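Local coordinates for putative cell invasion protein with MAC/Perforin domain (Bacteroides thetaiotaomicron VPI-5482, PDB 3KK7) that is of unestablished function but belongs to the membrane-attack complex/perforin (MACPF) family and may take part in cell invasion, at residues Asp194-Asn198 and Ile350-Phe355. Residues are numbered along the deposited sequence; the frame is centred on the assembly and turned at random.
Sequences DALYN and ILEENF
Inside the MACPF region, the C-terminal end of helix 190-198 packs against the loop before helix 353-363 and that helix's first turn, and Leu196 and Tyr197 meet Ile350, Glu352 and Phe355 in a buried cluster. The phenol of Tyr197 and the carboxylate of Glu352 approach from opposite directions, and Tyr197 OH donates a hydrogen bond of 2.6 Å to Glu352 OE2. The hydroxyl arrives from above the carboxylate plane, 35° out of it, while ring and carboxylate planes stand 77° apart. Glu352 occupies the N-cap position, and the bend of its chain at chi2 (81°) turns the carboxylate back toward Leu351, whose backbone N makes a weak hydrogen bond to Glu352 OE1. Phe355 presents its ring edge to one face of Tyr197 in a T-shaped pair: centroids lie 5.3 Å apart, and Phe355 CE2, offset toward the rim of that face, sits 3.7 Å from Tyr197 CE1. Leu196 meets the Phe355 ring obliquely. Its CG rests 3.8 Å from Phe355 CD2, and its CD2 touches Ile350 CG2 at 3.6 Å. Replacing Tyr197 with an alanine would probably leave Glu352 OE2 without its buried donor and the edge of Phe355 without the face it packs on. Tyr197 also touches Ala502 and Tyr504 of strand 499-504, and its backbone O accepts a hydrogen bond from Arg403. The two segments thus pack the end of one helix on the start of another, through a T-shaped aromatic pair, aliphatic contacts and a tyrosine-glutamate hydrogen bond, where the MACPF part of the chain meets its C-terminal sheet.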
ATOM      1  N   ASP A 194     -10.554 -10.609  -4.248  1.00 27.89           N
ATOM      2  CA  ASP A 194     -11.837  -9.923  -4.252  1.00 28.20           C
ATOM      3  C   ASP A 194     -11.690  -8.408  -4.178  1.00 27.48           C
ATOM      4  O   ASP A 194     -12.324  -7.698  -4.939  1.00 27.01           O
ATOM      5  CB  ASP A 194     -12.720 -10.380  -3.090  1.00 28.75           C
ATOM      6  CG  ASP A 194     -14.087  -9.700  -3.091  1.00 30.21           C
ATOM      7  OD1 ASP A 194     -14.947 -10.103  -3.893  1.00 33.04           O
ATOM      8  OD2 ASP A 194     -14.302  -8.765  -2.291  1.00 33.03           O
ATOM      9  N   ALA A 195     -10.870  -7.928  -3.251  1.00 27.25           N
ATOM     10  CA  ALA A 195     -10.726  -6.486  -3.015  1.00 27.01           C
ATOM     11  C   ALA A 195     -10.045  -5.844  -4.200  1.00 27.36           C
ATOM     12  O   ALA A 195     -10.382  -4.729  -4.593  1.00 28.20           O
ATOM     13  CB  ALA A 195      -9.971  -6.230  -1.751  1.00 26.46           C
ATOM     14  N   LEU A 196      -9.145  -6.596  -4.820  1.00 27.60           N
ATOM     15  CA  LEU A 196      -8.383  -6.127  -5.978  1.00 27.71           C
ATOM     16  C   LEU A 196      -9.284  -5.808  -7.162  1.00 27.26           C
ATOM     17  O   LEU A 196      -9.089  -4.799  -7.818  1.00 27.27           O
ATOM     18  CB  LEU A 196      -7.353  -7.187  -6.388  1.00 27.80           C
ATOM     19  CG  LEU A 196      -6.064  -6.754  -7.093  1.00 29.13           C
ATOM     20  CD1 LEU A 196      -5.229  -5.806  -6.191  1.00 28.65           C
ATOM     21  CD2 LEU A 196      -5.244  -8.017  -7.505  1.00 28.78           C
ATOM     22  N   TYR A 197     -10.254  -6.673  -7.433  1.00 26.90           N
ATOM     23  CA  TYR A 197     -11.156  -6.465  -8.557  1.00 27.16           C
ATOM     24  C   TYR A 197     -12.535  -5.902  -8.231  1.00 27.17           C
ATOM     25  O   TYR A 197     -13.208  -5.447  -9.137  1.00 27.59           O
ATOM     26  CB  TYR A 197     -11.312  -7.755  -9.380  1.00 27.33           C
ATOM     27  CG  TYR A 197     -10.123  -7.984 -10.268  1.00 26.72           C
ATOM     28  CD1 TYR A 197      -9.995  -7.293 -11.461  1.00 25.51           C
ATOM     29  CD2 TYR A 197      -9.097  -8.837  -9.889  1.00 26.75           C
ATOM     30  CE1 TYR A 197      -8.885  -7.450 -12.257  1.00 26.88           C
ATOM     31  CE2 TYR A 197      -7.989  -9.012 -10.688  1.00 26.43           C
ATOM     32  CZ  TYR A 197      -7.885  -8.312 -11.872  1.00 27.48           C
ATOM     33  OH  TYR A 197      -6.788  -8.472 -12.690  1.00 31.20           O
ATOM     34  N   ASN A 198     -12.969  -5.918  -6.980  1.00 27.04           N
ATOM     35  CA  ASN A 198     -14.340  -5.496  -6.678  1.00 27.46           C
ATOM     36  C   ASN A 198     -14.477  -4.224  -5.866  1.00 27.69           C
ATOM     37  O   ASN A 198     -15.581  -3.807  -5.557  1.00 28.27           O
ATOM     38  CB  ASN A 198     -15.122  -6.629  -6.023  1.00 27.33           C
ATOM     39  CG  ASN A 198     -15.278  -7.820  -6.942  1.00 28.25           C
ATOM     40  OD1 ASN A 198     -15.512  -7.670  -8.142  1.00 27.93           O
ATOM     41  ND2 ASN A 198     -15.139  -9.008  -6.388  1.00 30.13           N
ATOM     42  N   ILE A 350       1.083  -8.187  -6.892  1.00 25.11           N
ATOM     43  CA  ILE A 350       0.073  -8.213  -7.952  1.00 24.81           C
ATOM     44  C   ILE A 350       0.742  -8.079  -9.299  1.00 24.75           C
ATOM     45  O   ILE A 350       1.831  -7.520  -9.401  1.00 25.11           O
ATOM     46  CB  ILE A 350      -1.019  -7.127  -7.745  1.00 25.08           C
ATOM     47  CG1 ILE A 350      -0.423  -5.734  -7.628  1.00 25.24           C
ATOM     48  CG2 ILE A 350      -1.816  -7.391  -6.483  1.00 24.70           C
ATOM     49  CD1 ILE A 350      -1.462  -4.691  -7.380  1.00 22.08           C
ATOM     50  N   LEU A 351       0.102  -8.629 -10.323  1.00 24.90           N
ATOM     51  CA  LEU A 351       0.675  -8.660 -11.667  1.00 24.91           C
ATOM     52  C   LEU A 351       0.290  -7.468 -12.534  1.00 25.46           C
ATOM     53  O   LEU A 351       1.012  -7.131 -13.483  1.00 26.13           O
ATOM     54  CB  LEU A 351       0.206  -9.917 -12.395  1.00 24.69           C
ATOM     55  CG  LEU A 351       0.591 -11.245 -11.812  1.00 23.91           C
ATOM     56  CD1 LEU A 351      -0.090 -12.308 -12.616  1.00 23.68           C
ATOM     57  CD2 LEU A 351       2.097 -11.375 -11.874  1.00 24.53           C
ATOM     58  N   GLU A 352      -0.845  -6.854 -12.215  1.00 25.40           N
ATOM     59  CA  GLU A 352      -1.474  -5.851 -13.055  1.00 25.69           C
ATOM     60  C   GLU A 352      -0.731  -4.515 -13.001  1.00 25.76           C
ATOM     61  O   GLU A 352      -0.741  -3.815 -11.980  1.00 25.45           O
ATOM     62  CB  GLU A 352      -2.946  -5.643 -12.616  1.00 25.83           C
ATOM     63  CG  GLU A 352      -3.851  -6.893 -12.720  1.00 26.82           C
ATOM     64  CD  GLU A 352      -3.743  -7.895 -11.553  1.00 28.16           C
ATOM     65  OE1 GLU A 352      -3.001  -7.674 -10.563  1.00 28.29           O
ATOM     66  OE2 GLU A 352      -4.415  -8.939 -11.638  1.00 29.73           O
ATOM     67  N   GLU A 353      -0.133  -4.146 -14.127  1.00 25.89           N
ATOM     68  CA  GLU A 353       0.566  -2.853 -14.288  1.00 25.89           C
ATOM     69  C   GLU A 353      -0.192  -1.651 -13.724  1.00 24.91           C
ATOM     70  O   GLU A 353       0.364  -0.832 -13.001  1.00 24.38           O
ATOM     71  CB  GLU A 353       0.802  -2.598 -15.786  1.00 26.75           C
ATOM     72  CG  GLU A 353       2.202  -2.097 -16.139  1.00 30.66           C
ATOM     73  CD  GLU A 353       3.292  -3.030 -15.627  1.00 35.09           C
ATOM     74  OE1 GLU A 353       3.307  -4.241 -16.007  1.00 34.01           O
ATOM     75  OE2 GLU A 353       4.109  -2.528 -14.811  1.00 39.45           O
ATOM     76  N   ASN A 354      -1.467  -1.535 -14.091  1.00 24.46           N
ATOM     77  CA  ASN A 354      -2.281  -0.393 -13.683  1.00 23.78           C
ATOM     78  C   ASN A 354      -2.614  -0.385 -12.206  1.00 23.51           C
ATOM     79  O   ASN A 354      -2.703   0.694 -11.611  1.00 22.35           O
ATOM     80  CB  ASN A 354      -3.568  -0.245 -14.510  1.00 23.93           C
ATOM     81  CG  ASN A 354      -4.364  -1.540 -14.613  1.00 23.25           C
ATOM     82  OD1 ASN A 354      -3.795  -2.639 -14.672  1.00 21.61           O
ATOM     83  ND2 ASN A 354      -5.679  -1.409 -14.690  1.00 18.39           N
ATOM     84  N   PHE A 355      -2.780  -1.564 -11.602  1.00 23.46           N
ATOM     85  CA  PHE A 355      -3.036  -1.607 -10.159  1.00 23.19           C
ATOM     86  C   PHE A 355      -1.764  -1.280  -9.396  1.00 23.71           C
ATOM     87  O   PHE A 355      -1.785  -0.590  -8.375  1.00 24.00           O
ATOM     88  CB  PHE A 355      -3.576  -2.948  -9.706  1.00 22.93           C
ATOM     89  CG  PHE A 355      -4.879  -3.353 -10.360  1.00 22.02           C
ATOM     90  CD1 PHE A 355      -5.628  -2.457 -11.122  1.00 19.45           C
ATOM     91  CD2 PHE A 355      -5.375  -4.639 -10.161  1.00 20.25           C
ATOM     92  CE1 PHE A 355      -6.816  -2.846 -11.684  1.00 19.57           C
ATOM     93  CE2 PHE A 355      -6.577  -5.040 -10.731  1.00 20.27           C
ATOM     94  CZ  PHE A 355      -7.298  -4.156 -11.491  1.00 20.00           C
TER